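Local coordinates for protein haloacid delahogenase-like family hydrolase (Xanthomonas campestris pv. campestris, PDB 2PKE) that probably acts as a magnesium-dependent phosphatase of the haloacid dehalogenase-like superfamily, holding a magnesium ion in its active site, at residues 129-138 with 153-163; 179-189 with 196-207. One frame throughout, in Å; residues are numbered along the deposited sequence.

Interaction 1: residues 129-138 with 153-163; sequences AVVLITKGDL and LFPRIEVVSEK
Leu-132 and Thr-134 carry the backbone ladder that joins strand 129-135 to its parallel neighbour 157-160. Leu-132 N donates to Arg-156 O, and Leu-132 O accepts from Glu-158 N; Thr-134 N then reaches Glu-158 O at 2.9 Å, and Val-160 N returns to Thr-134 O. Gly-136 N extends the ladder to Val-160 O beyond the strand, at backbone angles that suit glycine.

Apolar contacts gather on the sheet face that carries Leu-132, Thr-134 and Val-159. Methyl CD1 of Leu-132 lies over one face of the Phe-154 ring, near its rim, while CB meets the ring atom CD1 at 3.9 Å. The compact methyls Val-159 CG2 and Thr-134 CG2 meet, Leu-138 CD1 touches Val-159 CG2 at 3.6 Å, and Leu-138 of the second subunit also packs on Val-159.

Charged groups close the C-terminal end. Lys-135 NZ forms a salt bridge with Glu-162 OE1 (2.8 Å) on its syn lone pair, and Lys-163 N comes to the same oxygen from the anti side, while OE2 is hydrogen-bonded to Tyr-70. Lys-163, extended (chi2 179°), carries NZ to Ile-133 O at 3.1 Å, tilted from the carbonyl plane. This ammonium also forms salt bridges with Asp-19, a magnesium ligand, and Asp-192, so it probably helps balance negative charge at the metal site, consistent with the conserved lysine of HAD motif III.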
loop_
_atom_site.group_PDB
_atom_site.type_symbol
_atom_site.label_atom_id
_atom_site.label_comp_id
_atom_site.label_asym_id
_atom_site.label_seq_id
_atom_site.Cartn_x
_atom_site.Cartn_y
_atom_site.Cartn_z
ATOM N N ALA A 129 2.661 -5.914 -23.801
ATOM C CA ALA A 129 3.023 -5.792 -22.389
ATOM C C ALA A 129 1.755 -5.872 -21.600
ATOM O O ALA A 129 0.706 -5.398 -22.072
ATOM C CB ALA A 129 3.691 -4.464 -22.089
ATOM N N VAL A 130 1.836 -6.438 -20.397
ATOM C CA VAL A 130 0.653 -6.506 -19.497
ATOM C C VAL A 130 0.996 -5.933 -18.116
ATOM O O VAL A 130 2.120 -6.040 -17.664
ATOM C CB VAL A 130 0.075 -7.929 -19.357
ATOM C CG1 VAL A 130 -0.476 -8.439 -20.706
ATOM C CG2 VAL A 130 1.107 -8.900 -18.731
ATOM N N VAL A 131 0.034 -5.293 -17.449
ATOM C CA VAL A 131 0.256 -4.762 -16.113
ATOM C C VAL A 131 -1.031 -4.990 -15.300
ATOM O O VAL A 131 -2.132 -4.866 -15.805
ATOM C CB VAL A 131 0.680 -3.226 -16.126
ATOM C CG1 VAL A 131 -0.281 -2.351 -17.007
ATOM C CG2 VAL A 131 0.828 -2.679 -14.665
ATOM N N LEU A 132 -0.886 -5.286 -14.031
ATOM C CA LEU A 132 -2.058 -5.332 -13.131
ATOM C C LEU A 132 -2.135 -4.000 -12.423
ATOM O O LEU A 132 -1.179 -3.618 -11.765
ATOM C CB LEU A 132 -1.915 -6.426 -12.092
ATOM C CG LEU A 132 -3.259 -6.819 -11.469
ATOM C CD1 LEU A 132 -3.210 -8.274 -11.071
ATOM C CD2 LEU A 132 -3.600 -5.938 -10.304
ATOM N N ILE A 133 -3.252 -3.288 -12.555
ATOM C CA ILE A 133 -3.428 -2.004 -11.892
ATOM C C ILE A 133 -4.634 -2.115 -11.011
ATOM O O ILE A 133 -5.774 -2.366 -11.461
ATOM C CB ILE A 133 -3.577 -0.831 -12.870
ATOM C CG1 ILE A 133 -2.369 -0.825 -13.802
ATOM C CG2 ILE A 133 -3.764 0.527 -12.114
ATOM C CD1 ILE A 133 -2.401 0.220 -14.958
ATOM N N THR A 134 -4.396 -1.922 -9.732
ATOM C CA THR A 134 -5.484 -1.975 -8.763
ATOM C C THR A 134 -5.398 -0.899 -7.673
ATOM O O THR A 134 -4.341 -0.404 -7.421
ATOM C CB THR A 134 -5.524 -3.332 -8.070
ATOM O OG1 THR A 134 -6.770 -3.408 -7.362
ATOM C CG2 THR A 134 -4.367 -3.492 -7.095
ATOM N N LYS A 135 -6.533 -0.503 -7.100
ATOM C CA LYS A 135 -6.532 0.382 -5.961
ATOM C C LYS A 135 -6.720 -0.416 -4.685
ATOM O O LYS A 135 -7.103 -1.600 -4.723
ATOM C CB LYS A 135 -7.563 1.528 -6.097
ATOM C CG LYS A 135 -8.996 1.172 -5.918
ATOM C CD LYS A 135 -9.884 2.282 -6.504
ATOM C CE LYS A 135 -11.315 2.021 -6.291
ATOM N NZ LYS A 135 -12.054 3.196 -6.833
ATOM N N GLY A 136 -6.373 0.199 -3.558
ATOM C CA GLY A 136 -6.604 -0.408 -2.284
ATOM C C GLY A 136 -5.341 -0.708 -1.517
ATOM O O GLY A 136 -4.388 0.086 -1.524
ATOM N N ASP A 137 -5.381 -1.834 -0.808
ATOM C CA ASP A 137 -4.365 -2.240 0.172
ATOM C C ASP A 137 -3.241 -2.944 -0.568
ATOM O O ASP A 137 -3.421 -4.013 -1.181
ATOM C CB ASP A 137 -5.056 -3.114 1.237
ATOM C CG ASP A 137 -4.123 -3.585 2.364
ATOM O OD1 ASP A 137 -2.977 -4.010 2.086
ATOM O OD2 ASP A 137 -4.563 -3.550 3.539
ATOM N N LEU A 138 -2.069 -2.336 -0.534
ATOM C CA LEU A 138 -0.915 -2.873 -1.217
ATOM C C LEU A 138 -0.567 -4.279 -0.787
ATOM O O LEU A 138 -0.298 -5.133 -1.608
ATOM C CB LEU A 138 0.311 -2.028 -0.914
ATOM C CG LEU A 138 1.647 -2.434 -1.520
ATOM C CD1 LEU A 138 1.674 -2.237 -3.035
ATOM C CD2 LEU A 138 2.690 -1.615 -0.870
ATOM N N LEU A 153 2.534 -14.243 -14.801
ATOM C CA LEU A 153 2.101 -13.379 -15.875
ATOM C C LEU A 153 2.114 -11.899 -15.528
ATOM O O LEU A 153 2.104 -11.074 -16.422
ATOM C CB LEU A 153 0.666 -13.719 -16.327
ATOM C CG LEU A 153 0.404 -15.120 -16.877
ATOM C CD1 LEU A 153 -1.089 -15.389 -17.014
ATOM C CD2 LEU A 153 1.107 -15.237 -18.233
ATOM N N PHE A 154 2.125 -11.558 -14.247
ATOM C CA PHE A 154 2.074 -10.181 -13.826
ATOM C C PHE A 154 3.288 -9.885 -12.978
ATOM O O PHE A 154 3.188 -9.810 -11.760
ATOM C CB PHE A 154 0.785 -9.897 -13.083
ATOM C CG PHE A 154 -0.412 -9.877 -13.975
ATOM C CD1 PHE A 154 -0.563 -8.839 -14.894
ATOM C CD2 PHE A 154 -1.387 -10.895 -13.912
ATOM C CE1 PHE A 154 -1.688 -8.793 -15.750
ATOM C CE2 PHE A 154 -2.514 -10.869 -14.768
ATOM C CZ PHE A 154 -2.668 -9.794 -15.675
ATOM N N PRO A 155 4.441 -9.747 -13.634
ATOM C CA PRO A 155 5.618 -9.191 -12.977
ATOM C C PRO A 155 5.381 -7.664 -12.681
ATOM O O PRO A 155 5.571 -7.195 -11.528
ATOM C CB PRO A 155 6.748 -9.456 -13.996
ATOM C CG PRO A 155 6.062 -9.507 -15.360
ATOM C CD PRO A 155 4.662 -10.028 -15.069
ATOM N N ARG A 156 4.893 -6.931 -13.692
ATOM C CA ARG A 156 4.455 -5.540 -13.490
ATOM C C ARG A 156 3.142 -5.445 -12.684
ATOM O O ARG A 156 2.049 -5.830 -13.189
ATOM C CB ARG A 156 4.227 -4.849 -14.840
ATOM C CG ARG A 156 5.375 -4.903 -15.803
ATOM C CD ARG A 156 4.959 -4.331 -17.134
ATOM N NE ARG A 156 6.142 -3.943 -17.883
ATOM C CZ ARG A 156 6.811 -4.737 -18.710
ATOM N NH1 ARG A 156 6.406 -5.985 -18.942
ATOM N NH2 ARG A 156 7.898 -4.273 -19.321
ATOM N N ILE A 157 3.240 -4.912 -11.460
ATOM C CA ILE A 157 2.061 -4.717 -10.573
ATOM C C ILE A 157 2.027 -3.340 -9.902
ATOM O O ILE A 157 3.019 -2.919 -9.301
ATOM C CB ILE A 157 2.055 -5.778 -9.520
ATOM C CG1 ILE A 157 0.957 -5.498 -8.492
ATOM C CG2 ILE A 157 3.480 -5.950 -9.003
ATOM C CD1 ILE A 157 1.365 -5.716 -7.067
ATOM N N GLU A 158 0.880 -2.669 -9.994
ATOM C CA GLU A 158 0.754 -1.261 -9.624
ATOM C C GLU A 158 -0.472 -1.089 -8.764
ATOM O O GLU A 158 -1.625 -1.163 -9.242
ATOM C CB GLU A 158 0.667 -0.413 -10.885
ATOM C CG GLU A 158 0.540 1.070 -10.660
ATOM C CD GLU A 158 1.792 1.729 -10.115
ATOM O OE1 GLU A 158 2.884 1.108 -10.182
ATOM O OE2 GLU A 158 1.663 2.895 -9.643
ATOM N N VAL A 159 -0.236 -0.845 -7.487
ATOM C CA VAL A 159 -1.292 -0.556 -6.553
ATOM C C VAL A 159 -1.329 0.954 -6.295
ATOM O O VAL A 159 -0.344 1.559 -5.934
ATOM C CB VAL A 159 -1.108 -1.330 -5.186
ATOM C CG1 VAL A 159 -2.303 -1.074 -4.283
ATOM C CG2 VAL A 159 -0.965 -2.879 -5.427
ATOM N N VAL A 160 -2.509 1.525 -6.419
ATOM C CA VAL A 160 -2.711 2.953 -6.261
ATOM C C VAL A 160 -3.746 3.230 -5.210
ATOM O O VAL A 160 -4.505 2.361 -4.843
ATOM C CB VAL A 160 -3.194 3.570 -7.587
ATOM C CG1 VAL A 160 -2.271 3.202 -8.711
ATOM C CG2 VAL A 160 -4.603 3.154 -7.912
ATOM N N SER A 161 -3.804 4.475 -4.769
ATOM C CA SER A 161 -4.805 4.894 -3.761
ATOM C C SER A 161 -6.180 5.180 -4.372
ATOM O O SER A 161 -7.246 4.912 -3.747
ATOM C CB SER A 161 -4.261 6.093 -2.993
ATOM O OG SER A 161 -3.342 5.585 -2.017
ATOM N N GLU A 162 -6.168 5.705 -5.602
ATOM C CA GLU A 162 -7.417 5.958 -6.300
ATOM C C GLU A 162 -7.172 5.787 -7.774
ATOM O O GLU A 162 -6.086 6.102 -8.273
ATOM C CB GLU A 162 -8.001 7.343 -6.035
ATOM C CG GLU A 162 -9.366 7.609 -6.722
ATOM C CD GLU A 162 -10.412 6.640 -6.268
ATOM O OE1 GLU A 162 -10.531 5.556 -6.862
ATOM O OE2 GLU A 162 -11.070 6.916 -5.247
ATOM N N LYS A 163 -8.197 5.289 -8.447
ATOM C CA LYS A 163 -8.192 5.119 -9.902
ATOM C C LYS A 163 -8.888 6.339 -10.530
ATOM O O LYS A 163 -10.078 6.422 -10.592
ATOM C CB LYS A 163 -8.894 3.839 -10.295
ATOM C CG LYS A 163 -7.950 2.623 -10.362
ATOM C CD LYS A 163 -8.723 1.360 -10.739
ATOM C CE LYS A 163 -7.811 0.189 -10.959
ATOM N NZ LYS A 163 -8.606 -1.093 -10.998
HETATM O O HOH W 1 2.493 -7.559 -15.744
HETATM O O HOH W 2 -9.082 -1.487 -8.270
HETATM O O HOH W 3 -4.551 2.750 -0.860
#

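Interaction 2: residues 179-189 with 196-207; sequences AERFVMIGNSL and VLAIGGWGIYTP. With MG (magnesium ion), chain C.
Asn-187 and Tyr-205 meet where the parallel strands 182-186 and 202-205 end: Asn-187 O lies at the edge of the tyrosine ring, 3.4 Å from CE1. The asparagine side chain turns to the metal. With CG between the backbone N and carbonyl carbon (chi1 68°), OD1 binds magnesium at 2.1 Å, and ND2 donates to a water that is itself a metal ligand. Asp-19 and the carbonyl of Asp-21 complete the site with two further waters, and Thr-23 donates to OD1.

The tyrosine ring is sandwiched, with Leu-189 CG over the centre of one face (CH-pi, 3.8 Å to the centroid) and Pro-207 CD over the opposite face.

Behind this loop the strands form a right-handed beta-alpha-beta crossover of the Rossmann-like HAD core, with helix 189-198 as the connection. Its ladder runs from Trp-202 N on Phe-182 O to Thr-206 N on Gly-186 O (3.0 Å), fixing the backbone just before Asn-187. Ile-185 and Ile-204 lie side by side, with Val-183 on the same sheet face. On the other face Val-196 CG2 packs against CB of Met-184, which is present as selenomethionine. At the far end of the strands, Trp-202 NE1 donates to Glu-180 O from above the carbonyl plane. Gly-200 ends the helix in a Schellman motif at positive phi, where a CB would jam against the preceding carbonyl, and one on Gly-201 would clash with Val-196 CG1.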
loop_
_atom_site.group_PDB
_atom_site.type_symbol
_atom_site.label_atom_id
_atom_site.label_comp_id
_atom_site.label_asym_id
_atom_site.label_seq_id
_atom_site.Cartn_x
_atom_site.Cartn_y
_atom_site.Cartn_z
ATOM N N ALA A 179 -1.358 7.516 -23.796
ATOM C CA ALA A 179 -2.561 6.780 -23.458
ATOM C C ALA A 179 -3.204 6.093 -24.645
ATOM O O ALA A 179 -3.827 5.051 -24.460
ATOM C CB ALA A 179 -3.561 7.682 -22.732
ATOM N N GLU A 180 -3.050 6.615 -25.861
ATOM C CA GLU A 180 -3.644 5.947 -27.039
ATOM C C GLU A 180 -3.034 4.575 -27.385
ATOM O O GLU A 180 -3.543 3.878 -28.275
ATOM C CB GLU A 180 -3.642 6.820 -28.291
ATOM C CG GLU A 180 -2.212 7.110 -28.884
ATOM C CD GLU A 180 -1.570 8.351 -28.327
ATOM O OE1 GLU A 180 -2.103 8.924 -27.337
ATOM O OE2 GLU A 180 -0.510 8.742 -28.863
ATOM N N ARG A 181 -1.950 4.214 -26.706
ATOM C CA ARG A 181 -1.335 2.917 -26.838
ATOM C C ARG A 181 -1.587 2.010 -25.629
ATOM O O ARG A 181 -0.927 0.993 -25.487
ATOM C CB ARG A 181 0.161 3.078 -27.087
ATOM C CG ARG A 181 0.458 3.947 -28.270
ATOM C CD ARG A 181 1.906 3.853 -28.728
ATOM N NE ARG A 181 2.186 4.966 -29.634
ATOM C CZ ARG A 181 3.345 5.601 -29.758
ATOM N NH1 ARG A 181 4.406 5.258 -29.048
ATOM N NH2 ARG A 181 3.442 6.615 -30.610
ATOM N N PHE A 182 -2.608 2.329 -24.814
ATOM C CA PHE A 182 -2.942 1.574 -23.645
ATOM C C PHE A 182 -4.411 1.213 -23.635
ATOM O O PHE A 182 -5.259 2.054 -23.943
ATOM C CB PHE A 182 -2.530 2.384 -22.413
ATOM C CG PHE A 182 -2.989 1.830 -21.127
ATOM C CD1 PHE A 182 -2.434 0.688 -20.575
ATOM C CD2 PHE A 182 -3.982 2.473 -20.440
ATOM C CE1 PHE A 182 -2.873 0.223 -19.348
ATOM C CE2 PHE A 182 -4.416 2.025 -19.220
ATOM C CZ PHE A 182 -3.832 0.900 -18.658
ATOM N N VAL A 183 -4.682 -0.060 -23.335
ATOM C CA VAL A 183 -6.026 -0.560 -23.088
ATOM C C VAL A 183 -6.084 -0.996 -21.631
ATOM O O VAL A 183 -5.205 -1.679 -21.150
ATOM C CB VAL A 183 -6.401 -1.779 -24.002
ATOM C CG1 VAL A 183 -7.841 -2.171 -23.790
ATOM C CG2 VAL A 183 -6.190 -1.456 -25.496
HETATM N N MSE A 184 -7.165 -0.644 -20.954
HETATM C CA MSE A 184 -7.407 -1.107 -19.585
HETATM C C MSE A 184 -8.619 -2.042 -19.552
HETATM O O MSE A 184 -9.671 -1.689 -20.132
HETATM C CB MSE A 184 -7.641 0.083 -18.665
HETATM C CG MSE A 184 -7.984 -0.343 -17.223
HETATM SE SE MSE A 184 -6.534 -1.075 -16.162
HETATM C CE MSE A 184 -7.732 -1.286 -14.660
ATOM N N ILE A 185 -8.464 -3.201 -18.869
ATOM C CA ILE A 185 -9.540 -4.203 -18.735
ATOM C C ILE A 185 -10.026 -4.226 -17.301
ATOM O O ILE A 185 -9.233 -4.391 -16.379
ATOM C CB ILE A 185 -9.108 -5.616 -19.150
ATOM C CG1 ILE A 185 -8.570 -5.647 -20.589
ATOM C CG2 ILE A 185 -10.286 -6.611 -18.981
ATOM C CD1 ILE A 185 -8.145 -7.005 -21.063
ATOM N N GLY A 186 -11.327 -4.035 -17.103
ATOM C CA GLY A 186 -11.883 -4.127 -15.772
ATOM C C GLY A 186 -13.383 -4.261 -15.675
ATOM O O GLY A 186 -14.104 -4.191 -16.658
ATOM N N ASN A 187 -13.858 -4.466 -14.457
ATOM C CA ASN A 187 -15.273 -4.691 -14.215
ATOM C C ASN A 187 -16.048 -3.467 -13.803
ATOM O O ASN A 187 -17.264 -3.556 -13.706
ATOM C CB ASN A 187 -15.463 -5.758 -13.146
ATOM C CG ASN A 187 -15.010 -5.312 -11.766
ATOM O OD1 ASN A 187 -13.807 -5.268 -11.495
ATOM N ND2 ASN A 187 -15.961 -5.006 -10.878
ATOM N N SER A 188 -15.356 -2.364 -13.497
ATOM C CA SER A 188 -16.023 -1.113 -13.076
ATOM C C SER A 188 -15.833 -0.034 -14.150
ATOM O O SER A 188 -14.722 0.355 -14.417
ATOM C CB SER A 188 -15.430 -0.640 -11.743
ATOM O OG SER A 188 -15.886 0.657 -11.421
ATOM N N LEU A 189 -16.912 0.349 -14.824
ATOM C CA LEU A 189 -16.955 1.522 -15.690
ATOM C C LEU A 189 -16.381 2.764 -14.981
ATOM O O LEU A 189 -15.517 3.419 -15.517
ATOM C CB LEU A 189 -18.404 1.815 -16.128
ATOM C CG LEU A 189 -18.942 1.284 -17.475
ATOM C CD1 LEU A 189 -20.221 2.052 -17.897
ATOM C CD2 LEU A 189 -17.923 1.364 -18.560
ATOM N N VAL A 196 -9.628 6.013 -17.919
ATOM C CA VAL A 196 -8.684 5.731 -18.991
ATOM C C VAL A 196 -9.195 6.358 -20.308
ATOM O O VAL A 196 -8.405 6.911 -21.068
ATOM C CB VAL A 196 -8.441 4.190 -19.125
ATOM C CG1 VAL A 196 -7.531 3.852 -20.361
ATOM C CG2 VAL A 196 -7.843 3.655 -17.836
ATOM N N LEU A 197 -10.487 6.210 -20.599
ATOM C CA LEU A 197 -11.108 6.901 -21.733
ATOM C C LEU A 197 -10.856 8.388 -21.582
ATOM O O LEU A 197 -10.481 9.058 -22.528
ATOM C CB LEU A 197 -12.615 6.615 -21.841
ATOM C CG LEU A 197 -12.999 5.140 -22.101
ATOM C CD1 LEU A 197 -14.484 4.964 -22.249
ATOM C CD2 LEU A 197 -12.285 4.653 -23.292
ATOM N N ALA A 198 -10.979 8.896 -20.366
ATOM C CA ALA A 198 -10.796 10.338 -20.122
ATOM C C ALA A 198 -9.429 10.906 -20.459
ATOM O O ALA A 198 -9.331 12.058 -20.845
ATOM C CB ALA A 198 -11.148 10.659 -18.642
ATOM N N ILE A 199 -8.369 10.114 -20.310
ATOM C CA ILE A 199 -7.003 10.545 -20.659
ATOM C C ILE A 199 -6.573 10.163 -22.075
ATOM O O ILE A 199 -5.465 10.479 -22.494
ATOM C CB ILE A 199 -5.946 10.058 -19.656
ATOM C CG1 ILE A 199 -5.794 8.530 -19.696
ATOM C CG2 ILE A 199 -6.244 10.599 -18.209
ATOM C CD1 ILE A 199 -4.523 8.065 -18.945
ATOM N N GLY A 200 -7.482 9.539 -22.819
ATOM C CA GLY A 200 -7.276 9.220 -24.223
ATOM C C GLY A 200 -6.979 7.752 -24.505
ATOM O O GLY A 200 -6.557 7.412 -25.601
ATOM N N GLY A 201 -7.218 6.893 -23.523
ATOM C CA GLY A 201 -6.939 5.446 -23.670
ATOM C C GLY A 201 -8.144 4.682 -24.165
ATOM O O GLY A 201 -9.145 5.256 -24.613
ATOM N N TRP A 202 -8.022 3.378 -24.087
ATOM C CA TRP A 202 -9.006 2.458 -24.559
ATOM C C TRP A 202 -9.401 1.571 -23.415
ATOM O O TRP A 202 -8.680 1.420 -22.458
ATOM C CB TRP A 202 -8.451 1.587 -25.681
ATOM C CG TRP A 202 -7.824 2.380 -26.798
ATOM C CD1 TRP A 202 -6.563 2.844 -26.845
ATOM C CD2 TRP A 202 -8.444 2.773 -28.018
ATOM N NE1 TRP A 202 -6.340 3.511 -28.016
ATOM C CE2 TRP A 202 -7.474 3.478 -28.767
ATOM C CE3 TRP A 202 -9.721 2.599 -28.562
ATOM C CZ2 TRP A 202 -7.751 4.050 -30.004
ATOM C CZ3 TRP A 202 -9.993 3.170 -29.810
ATOM C CH2 TRP A 202 -9.003 3.866 -30.522
ATOM N N GLY A 203 -10.591 1.001 -23.526
ATOM C CA GLY A 203 -11.204 0.280 -22.447
ATOM C C GLY A 203 -11.847 -1.005 -22.896
ATOM O O GLY A 203 -12.453 -1.079 -23.960
ATOM N N ILE A 204 -11.733 -2.011 -22.057
ATOM C CA ILE A 204 -12.564 -3.207 -22.137
ATOM C C ILE A 204 -13.319 -3.372 -20.795
ATOM O O ILE A 204 -12.711 -3.454 -19.718
ATOM C CB ILE A 204 -11.748 -4.436 -22.435
ATOM C CG1 ILE A 204 -11.164 -4.337 -23.863
ATOM C CG2 ILE A 204 -12.578 -5.720 -22.241
ATOM C CD1 ILE A 204 -10.049 -5.383 -24.112
ATOM N N TYR A 205 -14.632 -3.419 -20.912
ATOM C CA TYR A 205 -15.573 -3.497 -19.814
ATOM C C TYR A 205 -16.181 -4.882 -19.717
ATOM O O TYR A 205 -16.923 -5.296 -20.598
ATOM C CB TYR A 205 -16.663 -2.512 -20.038
ATOM C CG TYR A 205 -17.768 -2.507 -18.998
ATOM C CD1 TYR A 205 -17.465 -2.568 -17.648
ATOM C CD2 TYR A 205 -19.105 -2.396 -19.373
ATOM C CE1 TYR A 205 -18.476 -2.531 -16.690
ATOM C CE2 TYR A 205 -20.122 -2.369 -18.443
ATOM C CZ TYR A 205 -19.804 -2.443 -17.100
ATOM O OH TYR A 205 -20.788 -2.391 -16.135
ATOM N N THR A 206 -15.879 -5.568 -18.614
ATOM C CA THR A 206 -16.408 -6.907 -18.298
ATOM C C THR A 206 -17.051 -6.895 -16.913
ATOM O O THR A 206 -16.383 -7.137 -15.899
ATOM C CB THR A 206 -15.320 -7.970 -18.354
ATOM O OG1 THR A 206 -14.802 -8.017 -19.675
ATOM C CG2 THR A 206 -15.871 -9.354 -18.023
ATOM N N PRO A 207 -18.352 -6.580 -16.864
ATOM C CA PRO A 207 -19.004 -6.485 -15.561
ATOM C C PRO A 207 -19.061 -7.840 -14.822
ATOM O O PRO A 207 -19.121 -8.883 -15.449
ATOM C CB PRO A 207 -20.392 -5.936 -15.912
ATOM C CG PRO A 207 -20.613 -6.313 -17.308
ATOM C CD PRO A 207 -19.269 -6.256 -17.961
HETATM MG MG MG C . -12.602 -4.777 -9.870
HETATM O O HOH W 4 -14.209 -4.853 -8.567
HETATM O O HOH W 5 -19.582 -0.639 -13.721
HETATM O O HOH W 6 -13.038 -2.732 -10.478
HETATM O O HOH W 7 -11.059 -4.022 -8.588
#

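In the fold
From the N terminus, strand 15-18 comes first and later lies at the middle of the parallel sheet. Interaction 1 then closes the loop through helix 138-148, adding strand 157-160 outside strand 129-135. The chain passes through helix 165-175 before interaction 2 closes a second, shorter loop through helix 189-198, on the other side of strand 15-18. The two loops follow in series and neither nest nor cross. Their centres are about 14 Å apart, yet their side chains touch: Met-184 CE packs against Lys-163 NZ, and Phe-182 against Ile-133. Lys-163 and Asn-187 thus approach Asp-19 from both halves of the sheet.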